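Local coordinates for protein RNA silencing suppressor p19 (Carnation Italian ringspot virus, PDB 6BJG) that suppresses RNA silencing in plants by binding short interfering RNAs as a homodimer that acts as a caliper, selecting them by duplex length, at residues A4-D9 and F65-F70; E17-G22 and D34-W39; G25-F30 and N96-R101. The protein carries 1 engineered substitution. One frame throughout, in Å; residues are numbered along the deposited sequence.

Contact 1 of 3, residues A4-D9 and F65-F70; sequences AIQGND and FGKVVF. With nucleotides of chain D.
Gln6 lays its carboxamide against the type II' beta turn from Phe65 to Val68, the hairpin turn that joins strands 58-65 and 68-75, and so fastens the loop leading into helix 8-17 to the edge of the sheet. From CB the chain sets off beside its own backbone N and bends at CG (chi2 -66°), which brings the amide over the turn. CD stands 4.1 Å from Gly66 CA. Beyond it the two ends of the amide divide the work: OE1 takes the N-H of Lys67 on a lone pair, in the carbonyl plane and almost straight (3.1 Å, 174°), while NE2 gives a hydrogen to Phe65 O. A glutamine suits this place because one flat group both accepts from the turn and donates to it, which fixes its rotation. Phe65 O is shared: Gln6 NE2 and Val68 N reach it from opposite faces of its plane. Gly66 is the second residue of the turn, whose positive phi (62°) suits glycine, and its CA lies 3.6 Å from Gln6 OE1. Val68 CG2 packs beside the amide, 3.3 Å from Ile5 O, and Thr10 and Ala14 of helix 8-17 also touch this valine. Lys67 runs past Gln6, its CD 3.1 Å from Gln6 O, toward the RNA backbone, where its CE lies 3.5 Å from O2' of G8 of chain D. The long lysine suits a surface facing sugars and phosphates. Its NZ ends on Asn8 OD1 at 3.2 Å, nearly in line with the C=O bond.

Contact 2 of 3, residues E17-G22 and D34-W39; sequences ERWDGG and DESPSW. With nucleotides of chain D; nucleotides of chain C.
The guanidinium of Arg18 meets Asp34 and the phosphate oxygen OP1 of C2 of chain C at its edge, and carries the indole of Trp19 on one face, Trp19 CH2 lying 3.3 Å above the plane toward the rim. The indole in turn has Arg18 CG over the centre of one face and Ser36 OG at its edge. Further along, Trp39 spreads one face over the base of A19 of chain D, 3.3 Å from ring plane to C6: a tryptophan stacked on the duplex end, consistent with the caliper that selects siRNA length. Arg18 is extended throughout, CG anti to the backbone N (chi1 179°), and this length takes it past Asp34 to the RNA. Its NE forms a salt bridge with Asp34 OD2 (2.8 Å), reaching it from above the carboxylate plane; the guanidinium and carboxylate planes are 55° apart. Arg18 NH2 then hydrogen-bonds OP1 of C2 of chain C at 2.9 Å, and NH1 adds a weak bond to it. Asp34 thus orients a phosphate-binding arginine, and Tyr73 N of strand 68-75 gives OD2 a second partner. Asp34 OD1 closes an Asx turn with Ser36 N (2.7 Å), a role suited to a short acidic side chain. Small Ser36 lets the ribose of U1 of chain C come near, and the next residue binds it: Pro37 O accepts from O2' of that nucleotide at 3.0 Å.

Contact 3 of 3, residues G25-F30 and N96-R101; sequences GITSPF and NYAASR
The C-terminal end of helix 92-99 meets the loop between helices 8-17 and 39-45 in a small packing site, about 10 Å from the nearest RNA atom. Ala98 points toward the loop: its CB lies 3.5 Å from Pro29 N and 3.9 Å from Pro29 CB. A methyl is the right size where loop backbone and helix come this close, the CA atoms of Pro29 and Ala98 being 5.0 Å apart. Thr27 divides its branches between two neighbours. With CG2 anti to the backbone N, that methyl packs obliquely on the Tyr97 ring, 3.6 Å from CE2, while OG1 sits over one face of the Arg101 guanidinium. OG1 is 3.2 Å from Arg101 NH1, but the angle is too poor for a hydrogen bond. Arg101, bent at chi2, curls back so that NH2 makes a weak bond to Tyr97 OH, linking the two side chains that flank Thr27. On the loop, Ser28 OG accepts from Phe30 N (3.2 Å, 170°), and Phe70 of strand 68-75 touches Pro29. This is helix-to-loop packing over side chains of strands 58-65 and 68-75, with the loop itself held in shape by an ST turn.

In the fold
Along the chain the first segments follow in order, 4-9, 17-22 and 25-30, before 34-39, 65-70 and 96-101. Contact 2 is nested within the loop closed by contact 1, whereas contact 3 crosses both. Strand 68-75, at one edge of the four-stranded antiparallel sheet within this chain, ties them together: its Phe70 belongs to contact 1 and packs on Thr27 of contact 3 and Glu17 of contact 2. The centres of contacts 1 and 3 are 11 Å apart, and those of contacts 1 and 2 are 19 Å apart. Contact 1 sets the hairpin turn, with Lys67, beside the RNA; contact 2 places Arg18 and Trp39 on it, while contact 3 secures the intervening loop to helix 92-99.

Contact 1 of 3, residues A4-D9 and F65-F70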
loop_
_atom_site.group_PDB
_atom_site.type_symbol
_atom_site.label_atom_id
_atom_site.label_comp_id
_atom_site.label_asym_id
_atom_site.label_seq_id
_atom_site.Cartn_x
_atom_site.Cartn_y
_atom_site.Cartn_z
ATOM N N ALA B 4 -16.952 6.245 21.502
ATOM C CA ALA B 4 -16.858 4.811 21.702
ATOM C C ALA B 4 -16.580 4.114 20.383
ATOM O O ALA B 4 -16.042 3.000 20.362
ATOM C CB ALA B 4 -18.143 4.268 22.326
ATOM N N ILE B 5 -16.921 4.791 19.280
ATOM C CA ILE B 5 -16.669 4.347 17.916
ATOM C C ILE B 5 -15.168 4.222 17.724
ATOM O O ILE B 5 -14.698 3.556 16.793
ATOM C CB ILE B 5 -17.267 5.329 16.889
ATOM C CG1 ILE B 5 -16.724 6.738 17.136
ATOM C CG2 ILE B 5 -18.798 5.313 16.929
ATOM C CD1 ILE B 5 -17.008 7.712 16.022
ATOM N N GLN B 6 -14.402 4.873 18.601
ATOM C CA GLN B 6 -12.951 4.823 18.552
ATOM C C GLN B 6 -12.303 4.325 19.835
ATOM O O GLN B 6 -11.163 3.856 19.777
ATOM C CB GLN B 6 -12.375 6.210 18.226
ATOM C CG GLN B 6 -12.501 6.600 16.765
ATOM C CD GLN B 6 -11.661 5.725 15.851
ATOM O OE1 GLN B 6 -10.450 5.598 16.035
ATOM N NE2 GLN B 6 -12.301 5.116 14.861
ATOM N N GLY B 7 -12.987 4.406 20.974
ATOM C CA GLY B 7 -12.440 3.920 22.226
ATOM C C GLY B 7 -11.844 2.534 22.108
ATOM O O GLY B 7 -12.205 1.766 21.211
ATOM N N ASN B 8 -10.926 2.203 23.016
ATOM C CA ASN B 8 -10.233 0.923 22.945
ATOM C C ASN B 8 -11.186 -0.254 23.095
ATOM O O ASN B 8 -10.838 -1.374 22.705
ATOM C CB ASN B 8 -9.148 0.866 24.019
ATOM C CG ASN B 8 -8.286 2.114 24.037
ATOM O OD1 ASN B 8 -7.833 2.582 22.993
ATOM N ND2 ASN B 8 -8.072 2.669 25.223
ATOM N N ASP B 9 -12.381 -0.028 23.645
ATOM C CA ASP B 9 -13.352 -1.105 23.793
ATOM C C ASP B 9 -13.756 -1.666 22.434
ATOM O O ASP B 9 -13.616 -2.865 22.172
ATOM C CB ASP B 9 -14.577 -0.597 24.555
ATOM C CG ASP B 9 -15.588 -1.693 24.834
ATOM O OD1 ASP B 9 -15.172 -2.863 24.983
ATOM O OD2 ASP B 9 -16.796 -1.386 24.904
ATOM N N PHE B 65 -10.643 1.387 10.323
ATOM C CA PHE B 65 -11.414 2.625 10.400
ATOM C C PHE B 65 -10.944 3.334 11.666
ATOM O O PHE B 65 -11.398 3.016 12.770
ATOM C CB PHE B 65 -12.914 2.353 10.424
ATOM C CG PHE B 65 -13.367 1.384 9.373
ATOM C CD1 PHE B 65 -13.308 1.718 8.032
ATOM C CD2 PHE B 65 -13.852 0.138 9.726
ATOM C CE1 PHE B 65 -13.721 0.823 7.061
ATOM C CE2 PHE B 65 -14.268 -0.758 8.759
ATOM C CZ PHE B 65 -14.203 -0.416 7.428
ATOM N N GLY B 66 -10.029 4.285 11.509
ATOM C CA GLY B 66 -9.311 4.778 12.668
ATOM C C GLY B 66 -8.517 3.639 13.275
ATOM O O GLY B 66 -7.820 2.899 12.573
ATOM N N LYS B 67 -8.631 3.474 14.591
ATOM C CA LYS B 67 -7.942 2.400 15.292
ATOM C C LYS B 67 -8.792 1.139 15.434
ATOM O O LYS B 67 -8.424 0.244 16.201
ATOM C CB LYS B 67 -7.485 2.879 16.675
ATOM C CG LYS B 67 -8.561 3.569 17.501
ATOM C CD LYS B 67 -8.200 3.597 18.986
ATOM C CE LYS B 67 -6.868 4.287 19.248
ATOM N NZ LYS B 67 -6.542 4.319 20.703
ATOM N N VAL B 68 -9.904 1.043 14.711
ATOM C CA VAL B 68 -10.773 -0.129 14.739
ATOM C C VAL B 68 -10.408 -0.974 13.523
ATOM O O VAL B 68 -10.769 -0.644 12.390
ATOM C CB VAL B 68 -12.254 0.267 14.741
ATOM C CG1 VAL B 68 -13.142 -0.962 14.895
ATOM C CG2 VAL B 68 -12.532 1.267 15.856
ATOM N N VAL B 69 -9.691 -2.072 13.755
ATOM C CA VAL B 69 -9.109 -2.881 12.688
ATOM C C VAL B 69 -9.754 -4.260 12.703
ATOM O O VAL B 69 -9.831 -4.906 13.755
ATOM C CB VAL B 69 -7.580 -2.992 12.838
ATOM C CG1 VAL B 69 -6.975 -3.773 11.673
ATOM C CG2 VAL B 69 -6.958 -1.607 12.934
ATOM N N PHE B 70 -10.211 -4.704 11.536
ATOM C CA PHE B 70 -10.740 -6.044 11.334
ATOM C C PHE B 70 -9.772 -6.829 10.460
ATOM O O PHE B 70 -9.182 -6.275 9.526
ATOM C CB PHE B 70 -12.119 -5.999 10.671
ATOM C CG PHE B 70 -13.140 -5.204 11.436
ATOM C CD1 PHE B 70 -13.204 -3.825 11.312
ATOM C CD2 PHE B 70 -14.050 -5.838 12.268
ATOM C CE1 PHE B 70 -14.148 -3.093 12.010
ATOM C CE2 PHE B 70 -14.997 -5.109 12.969
ATOM C CZ PHE B 70 -15.044 -3.737 12.840
ATOM P P G D 9 -2.568 3.950 20.067
ATOM O OP1 G D 9 -2.963 3.298 21.341
ATOM O OP2 G D 9 -1.126 4.093 19.743
ATOM O "O5'" G D 9 -3.283 3.175 18.876
ATOM C "C5'" G D 9 -2.533 2.444 17.920
ATOM C "C4'" G D 9 -3.125 2.577 16.542
ATOM O "O4'" G D 9 -2.870 3.910 16.019
ATOM C "C3'" G D 9 -2.542 1.652 15.489
ATOM O "O3'" G D 9 -3.087 0.346 15.549
ATOM C "C2'" G D 9 -2.838 2.396 14.195
ATOM O "O2'" G D 9 -4.194 2.234 13.808
ATOM C "C1'" G D 9 -2.616 3.844 14.631
ATOM N N9 G D 9 -1.229 4.286 14.392
ATOM C C8 G D 9 -0.291 4.575 15.352
ATOM N N7 G D 9 0.859 4.942 14.857
ATOM C C5 G D 9 0.672 4.893 13.482
ATOM C C6 G D 9 1.572 5.184 12.424
ATOM O O6 G D 9 2.750 5.558 12.489
ATOM N N1 G D 9 0.974 5.005 11.181
ATOM C C2 G D 9 -0.322 4.598 10.983
ATOM N N2 G D 9 -0.709 4.483 9.704
ATOM N N3 G D 9 -1.173 4.322 11.960
ATOM C C4 G D 9 -0.613 4.490 13.177
ATOM P P G D 8 0.356 8.407 21.953
ATOM O OP1 G D 8 0.033 7.818 23.277
ATOM O OP2 G D 8 1.700 8.186 21.361
ATOM O "O5'" G D 8 -0.730 7.899 20.910
ATOM C "C5'" G D 8 -2.103 8.212 21.091
ATOM C "C4'" G D 8 -2.921 7.828 19.887
ATOM O "O4'" G D 8 -2.658 8.741 18.791
ATOM C "C3'" G D 8 -2.630 6.459 19.299
ATOM O "O3'" G D 8 -3.244 5.407 20.023
ATOM C "C2'" G D 8 -3.131 6.602 17.868
ATOM O "O2'" G D 8 -4.543 6.467 17.800
ATOM C "C1'" G D 8 -2.760 8.055 17.561
ATOM N N9 G D 8 -1.477 8.170 16.841
ATOM C C8 G D 8 -0.226 8.377 17.374
ATOM N N7 G D 8 0.713 8.436 16.469
ATOM C C5 G D 8 0.043 8.259 15.264
ATOM C C6 G D 8 0.529 8.227 13.931
ATOM O O6 G D 8 1.694 8.353 13.531
ATOM N N1 G D 8 -0.498 8.022 13.014
ATOM C C2 G D 8 -1.824 7.869 13.338
ATOM N N2 G D 8 -2.672 7.681 12.317
ATOM N N3 G D 8 -2.290 7.897 14.576
ATOM C C4 G D 8 -1.308 8.093 15.480
#

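Contact 2 of 3, residues E17-G22 and D34-W39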
loop_
_atom_site.group_PDB
_atom_site.type_symbol
_atom_site.label_atom_id
_atom_site.label_comp_id
_atom_site.label_asym_id
_atom_site.label_seq_id
_atom_site.Cartn_x
_atom_site.Cartn_y
_atom_site.Cartn_z
ATOM N N GLU B 17 -13.316 -9.808 16.825
ATOM C CA GLU B 17 -14.295 -10.191 15.813
ATOM C C GLU B 17 -13.777 -11.331 14.944
ATOM O O GLU B 17 -14.543 -12.215 14.542
ATOM C CB GLU B 17 -14.645 -8.976 14.952
ATOM C CG GLU B 17 -15.886 -9.152 14.084
ATOM C CD GLU B 17 -15.603 -9.864 12.775
ATOM O OE1 GLU B 17 -14.418 -9.974 12.393
ATOM O OE2 GLU B 17 -16.568 -10.316 12.125
ATOM N N ARG B 18 -12.474 -11.328 14.651
ATOM C CA ARG B 18 -11.898 -12.342 13.776
ATOM C C ARG B 18 -12.167 -13.747 14.299
ATOM O O ARG B 18 -12.458 -14.662 13.520
ATOM C CB ARG B 18 -10.395 -12.100 13.638
ATOM C CG ARG B 18 -9.648 -13.100 12.766
ATOM C CD ARG B 18 -8.185 -12.692 12.631
ATOM N NE ARG B 18 -7.413 -13.611 11.799
ATOM C CZ ARG B 18 -6.116 -13.476 11.543
ATOM N NH1 ARG B 18 -5.433 -12.458 12.051
ATOM N NH2 ARG B 18 -5.496 -14.360 10.775
ATOM N N TRP B 19 -12.085 -13.934 15.614
ATOM C CA TRP B 19 -12.119 -15.261 16.217
ATOM C C TRP B 19 -13.490 -15.641 16.756
ATOM O O TRP B 19 -13.882 -16.809 16.665
ATOM C CB TRP B 19 -11.091 -15.342 17.345
ATOM C CG TRP B 19 -9.775 -14.733 16.977
ATOM C CD1 TRP B 19 -9.235 -13.586 17.479
ATOM C CD2 TRP B 19 -8.836 -15.234 16.019
ATOM N NE1 TRP B 19 -8.013 -13.346 16.899
ATOM C CE2 TRP B 19 -7.745 -14.343 15.999
ATOM C CE3 TRP B 19 -8.808 -16.352 15.180
ATOM C CZ2 TRP B 19 -6.640 -14.535 15.172
ATOM C CZ3 TRP B 19 -7.710 -16.540 14.360
ATOM C CH2 TRP B 19 -6.641 -15.636 14.363
ATOM N N ASP B 20 -14.226 -14.695 17.330
ATOM C CA ASP B 20 -15.578 -14.978 17.786
ATOM C C ASP B 20 -16.506 -14.964 16.574
ATOM O O ASP B 20 -16.065 -14.898 15.424
ATOM C CB ASP B 20 -15.997 -13.993 18.876
ATOM C CG ASP B 20 -15.908 -12.542 18.434
ATOM O OD1 ASP B 20 -16.413 -12.209 17.340
ATOM O OD2 ASP B 20 -15.338 -11.728 19.194
ATOM N N GLY B 21 -17.806 -15.056 16.819
ATOM C CA GLY B 21 -18.782 -14.954 15.756
ATOM C C GLY B 21 -19.492 -13.622 15.821
ATOM O O GLY B 21 -20.721 -13.556 15.730
ATOM N N GLY B 22 -18.717 -12.553 15.983
ATOM C CA GLY B 22 -19.287 -11.252 16.247
ATOM C C GLY B 22 -19.804 -11.087 17.655
ATOM O O GLY B 22 -20.672 -10.241 17.889
ATOM N N ASP B 34 -13.328 -15.953 9.090
ATOM C CA ASP B 34 -11.896 -16.202 9.064
ATOM C C ASP B 34 -11.605 -17.680 8.820
ATOM O O ASP B 34 -12.339 -18.564 9.266
ATOM C CB ASP B 34 -11.257 -15.755 10.378
ATOM C CG ASP B 34 -9.757 -15.964 10.397
ATOM O OD1 ASP B 34 -9.313 -17.067 10.784
ATOM O OD2 ASP B 34 -9.023 -15.023 10.022
ATOM N N GLU B 35 -10.508 -17.939 8.101
ATOM C CA GLU B 35 -10.090 -19.296 7.767
ATOM C C GLU B 35 -8.626 -19.540 8.113
ATOM O O GLU B 35 -7.996 -20.418 7.516
ATOM C CB GLU B 35 -10.319 -19.581 6.280
ATOM C CG GLU B 35 -11.747 -19.373 5.808
ATOM C CD GLU B 35 -11.869 -19.402 4.296
ATOM O OE1 GLU B 35 -10.824 -19.390 3.614
ATOM O OE2 GLU B 35 -13.010 -19.433 3.789
ATOM N N SER B 36 -8.069 -18.785 9.053
ATOM C CA SER B 36 -6.644 -18.886 9.329
ATOM C C SER B 36 -6.316 -20.290 9.835
ATOM O O SER B 36 -7.007 -20.799 10.727
ATOM C CB SER B 36 -6.213 -17.834 10.351
ATOM O OG SER B 36 -6.543 -18.224 11.670
ATOM N N PRO B 37 -5.282 -20.941 9.308
ATOM C CA PRO B 37 -5.010 -22.325 9.702
ATOM C C PRO B 37 -4.454 -22.417 11.113
ATOM O O PRO B 37 -3.979 -21.442 11.699
ATOM C CB PRO B 37 -3.976 -22.787 8.670
ATOM C CG PRO B 37 -3.251 -21.552 8.308
ATOM C CD PRO B 37 -4.271 -20.437 8.361
ATOM N N SER B 38 -4.524 -23.626 11.660
ATOM C CA SER B 38 -3.892 -23.901 12.937
ATOM C C SER B 38 -2.380 -24.010 12.762
ATOM O O SER B 38 -1.867 -24.232 11.661
ATOM C CB SER B 38 -4.442 -25.192 13.546
ATOM O OG SER B 38 -4.102 -26.317 12.754
ATOM N N TRP B 39 -1.664 -23.833 13.872
ATOM C CA TRP B 39 -0.215 -23.994 13.859
ATOM C C TRP B 39 0.187 -25.313 13.215
ATOM O O TRP B 39 1.144 -25.371 12.436
ATOM C CB TRP B 39 0.322 -23.917 15.288
ATOM C CG TRP B 39 1.809 -24.028 15.391
ATOM C CD1 TRP B 39 2.723 -23.758 14.416
ATOM C CD2 TRP B 39 2.556 -24.445 16.538
ATOM N NE1 TRP B 39 3.995 -23.978 14.886
ATOM C CE2 TRP B 39 3.919 -24.402 16.187
ATOM C CE3 TRP B 39 2.204 -24.850 17.829
ATOM C CZ2 TRP B 39 4.931 -24.747 17.080
ATOM C CZ3 TRP B 39 3.208 -25.193 18.715
ATOM C CH2 TRP B 39 4.555 -25.140 18.335
ATOM P P A D 19 5.319 -23.675 24.494
ATOM O OP1 A D 19 5.067 -24.698 25.541
ATOM O OP2 A D 19 6.427 -23.870 23.525
ATOM O "O5'" A D 19 3.976 -23.471 23.662
ATOM C "C5'" A D 19 2.767 -23.112 24.311
ATOM C "C4'" A D 19 1.650 -22.888 23.324
ATOM O "O4'" A D 19 1.926 -21.716 22.515
ATOM C "C3'" A D 19 1.426 -23.991 22.304
ATOM O "O3'" A D 19 0.694 -25.084 22.827
ATOM C "C2'" A D 19 0.708 -23.260 21.177
ATOM O "O2'" A D 19 -0.672 -23.096 21.467
ATOM C "C1'" A D 19 1.388 -21.890 21.219
ATOM N N9 A D 19 2.478 -21.780 20.231
ATOM C C8 A D 19 3.820 -21.990 20.420
ATOM N N7 A D 19 4.538 -21.810 19.337
ATOM C C5 A D 19 3.606 -21.461 18.370
ATOM C C6 A D 19 3.726 -21.141 17.007
ATOM N N6 A D 19 4.886 -21.120 16.348
ATOM N N1 A D 19 2.596 -20.839 16.330
ATOM C C2 A D 19 1.430 -20.859 16.989
ATOM N N3 A D 19 1.191 -21.143 18.266
ATOM C C4 A D 19 2.333 -21.439 18.909
ATOM O OP3 U C 1 1.726 -17.295 6.307
ATOM P P U C 1 1.958 -16.647 7.618
ATOM O OP1 U C 1 3.321 -17.016 8.078
ATOM O OP2 U C 1 1.614 -15.209 7.479
ATOM O "O5'" U C 1 0.927 -17.278 8.654
ATOM C "C5'" U C 1 -0.380 -17.641 8.237
ATOM C "C4'" U C 1 -1.206 -18.151 9.389
ATOM O "O4'" U C 1 -0.700 -19.441 9.831
ATOM C "C3'" U C 1 -1.189 -17.305 10.651
ATOM O "O3'" U C 1 -2.032 -16.169 10.586
ATOM C "C2'" U C 1 -1.585 -18.312 11.719
ATOM O "O2'" U C 1 -2.984 -18.562 11.692
ATOM C "C1'" U C 1 -0.846 -19.558 11.232
ATOM N N1 U C 1 0.499 -19.667 11.840
ATOM C C2 U C 1 0.584 -20.129 13.140
ATOM O O2 U C 1 -0.392 -20.451 13.799
ATOM N N3 U C 1 1.857 -20.202 13.645
ATOM C C4 U C 1 3.028 -19.867 12.999
ATOM O O4 U C 1 4.100 -19.991 13.595
ATOM C C5 U C 1 2.860 -19.397 11.656
ATOM C C6 U C 1 1.629 -19.315 11.138
ATOM P P C C 2 -1.694 -14.883 11.488
ATOM O OP1 C C 2 -2.723 -13.838 11.251
ATOM O OP2 C C 2 -0.255 -14.560 11.307
ATOM O "O5'" C C 2 -1.891 -15.408 12.975
ATOM C "C5'" C C 2 -3.169 -15.812 13.439
ATOM C "C4'" C C 2 -3.123 -16.170 14.899
ATOM O "O4'" C C 2 -2.287 -17.341 15.090
ATOM C "C3'" C C 2 -2.504 -15.128 15.810
ATOM O "O3'" C C 2 -3.392 -14.073 16.135
ATOM C "C2'" C C 2 -2.060 -15.957 17.006
ATOM O "O2'" C C 2 -3.151 -16.251 17.861
ATOM C "C1'" C C 2 -1.608 -17.248 16.326
ATOM N N1 C C 2 -0.150 -17.251 16.079
ATOM C C2 C C 2 0.681 -17.566 17.152
ATOM O O2 C C 2 0.163 -17.836 18.245
ATOM N N3 C C 2 2.019 -17.575 16.976
ATOM C C4 C C 2 2.533 -17.277 15.784
ATOM N N4 C C 2 3.863 -17.301 15.667
ATOM C C5 C C 2 1.711 -16.944 14.669
ATOM C C6 C C 2 0.385 -16.940 14.859
#

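Contact 3 of 3, residues G25-F30 and N96-R101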
loop_
_atom_site.group_PDB
_atom_site.type_symbol
_atom_site.label_atom_id
_atom_site.label_comp_id
_atom_site.label_asym_id
_atom_site.label_seq_id
_atom_site.Cartn_x
_atom_site.Cartn_y
_atom_site.Cartn_z
ATOM N N GLY B 25 -21.949 -8.283 19.059
ATOM C CA GLY B 25 -22.700 -7.657 17.994
ATOM C C GLY B 25 -21.938 -6.670 17.139
ATOM O O GLY B 25 -22.569 -5.917 16.392
ATOM N N ILE B 26 -20.607 -6.650 17.211
ATOM C CA ILE B 26 -19.844 -5.668 16.450
ATOM C C ILE B 26 -20.011 -5.935 14.960
ATOM O O ILE B 26 -19.810 -7.060 14.484
ATOM C CB ILE B 26 -18.364 -5.691 16.861
ATOM C CG1 ILE B 26 -17.595 -4.612 16.094
ATOM C CG2 ILE B 26 -17.744 -7.066 16.612
ATOM C CD1 ILE B 26 -16.263 -4.262 16.706
ATOM N N THR B 27 -20.392 -4.898 14.219
ATOM C CA THR B 27 -20.539 -5.018 12.776
ATOM C C THR B 27 -19.167 -5.078 12.118
ATOM O O THR B 27 -18.242 -4.359 12.509
ATOM C CB THR B 27 -21.338 -3.836 12.221
ATOM O OG1 THR B 27 -22.602 -3.750 12.892
ATOM C CG2 THR B 27 -21.577 -3.996 10.724
ATOM N N SER B 28 -19.036 -5.942 11.114
ATOM C CA SER B 28 -17.760 -6.136 10.449
ATOM C C SER B 28 -17.852 -5.759 8.975
ATOM O O SER B 28 -18.923 -5.863 8.368
ATOM C CB SER B 28 -17.289 -7.590 10.560
ATOM O OG SER B 28 -16.079 -7.776 9.848
ATOM N N PRO B 29 -16.743 -5.321 8.369
ATOM C CA PRO B 29 -16.753 -5.066 6.923
ATOM C C PRO B 29 -16.689 -6.324 6.078
ATOM O O PRO B 29 -16.990 -6.258 4.879
ATOM C CB PRO B 29 -15.503 -4.202 6.713
ATOM C CG PRO B 29 -14.587 -4.620 7.807
ATOM C CD PRO B 29 -15.457 -4.942 8.983
ATOM N N PHE B 30 -16.316 -7.460 6.656
ATOM C CA PHE B 30 -16.133 -8.681 5.890
ATOM C C PHE B 30 -17.434 -9.465 5.793
ATOM O O PHE B 30 -18.273 -9.436 6.697
ATOM C CB PHE B 30 -15.046 -9.554 6.520
ATOM C CG PHE B 30 -13.686 -8.921 6.508
ATOM C CD1 PHE B 30 -12.986 -8.780 5.323
ATOM C CD2 PHE B 30 -13.111 -8.465 7.680
ATOM C CE1 PHE B 30 -11.735 -8.195 5.307
ATOM C CE2 PHE B 30 -11.861 -7.881 7.671
ATOM C CZ PHE B 30 -11.174 -7.746 6.483
ATOM N N ASN B 96 -18.563 0.364 3.579
ATOM C CA ASN B 96 -19.190 1.628 3.949
ATOM C C ASN B 96 -20.212 1.429 5.060
ATOM O O ASN B 96 -20.318 2.257 5.973
ATOM C CB ASN B 96 -19.843 2.268 2.723
ATOM C CG ASN B 96 -18.876 3.125 1.927
ATOM O OD1 ASN B 96 -18.821 4.342 2.102
ATOM N ND2 ASN B 96 -18.104 2.492 1.048
ATOM N N TYR B 97 -20.975 0.336 5.002
ATOM C CA TYR B 97 -21.907 0.023 6.078
ATOM C C TYR B 97 -21.174 -0.114 7.407
ATOM O O TYR B 97 -21.539 0.525 8.401
ATOM C CB TYR B 97 -22.670 -1.259 5.747
ATOM C CG TYR B 97 -23.687 -1.656 6.793
ATOM C CD1 TYR B 97 -24.933 -1.049 6.843
ATOM C CD2 TYR B 97 -23.401 -2.641 7.729
ATOM C CE1 TYR B 97 -25.866 -1.409 7.797
ATOM C CE2 TYR B 97 -24.327 -3.008 8.685
ATOM C CZ TYR B 97 -25.558 -2.389 8.715
ATOM O OH TYR B 97 -26.484 -2.751 9.666
ATOM N N ALA B 98 -20.129 -0.947 7.439
ATOM C CA ALA B 98 -19.371 -1.144 8.670
ATOM C C ALA B 98 -18.674 0.139 9.102
ATOM O O ALA B 98 -18.598 0.441 10.298
ATOM C CB ALA B 98 -18.350 -2.267 8.481
ATOM N N ALA B 99 -18.155 0.906 8.140
ATOM C CA ALA B 99 -17.420 2.120 8.476
ATOM C C ALA B 99 -18.327 3.149 9.139
ATOM O O ALA B 99 -17.901 3.865 10.053
ATOM C CB ALA B 99 -16.776 2.709 7.221
ATOM N N SER B 100 -19.581 3.239 8.693
ATOM C CA SER B 100 -20.516 4.194 9.280
ATOM C C SER B 100 -20.731 3.956 10.768
ATOM O O SER B 100 -21.269 4.836 11.447
ATOM C CB SER B 100 -21.858 4.134 8.549
ATOM O OG SER B 100 -22.529 2.913 8.804
ATOM N N ARG B 101 -20.325 2.795 11.289
ATOM C CA ARG B 101 -20.462 2.508 12.710
ATOM C C ARG B 101 -19.323 3.084 13.542
ATOM O O ARG B 101 -19.467 3.201 14.764
ATOM C CB ARG B 101 -20.537 0.995 12.934
ATOM C CG ARG B 101 -21.687 0.303 12.213
ATOM C CD ARG B 101 -23.030 0.867 12.652
ATOM N NE ARG B 101 -24.161 0.088 12.149
ATOM C CZ ARG B 101 -24.751 -0.904 12.811
ATOM N NH1 ARG B 101 -24.326 -1.262 14.018
ATOM N NH2 ARG B 101 -25.776 -1.545 12.264
#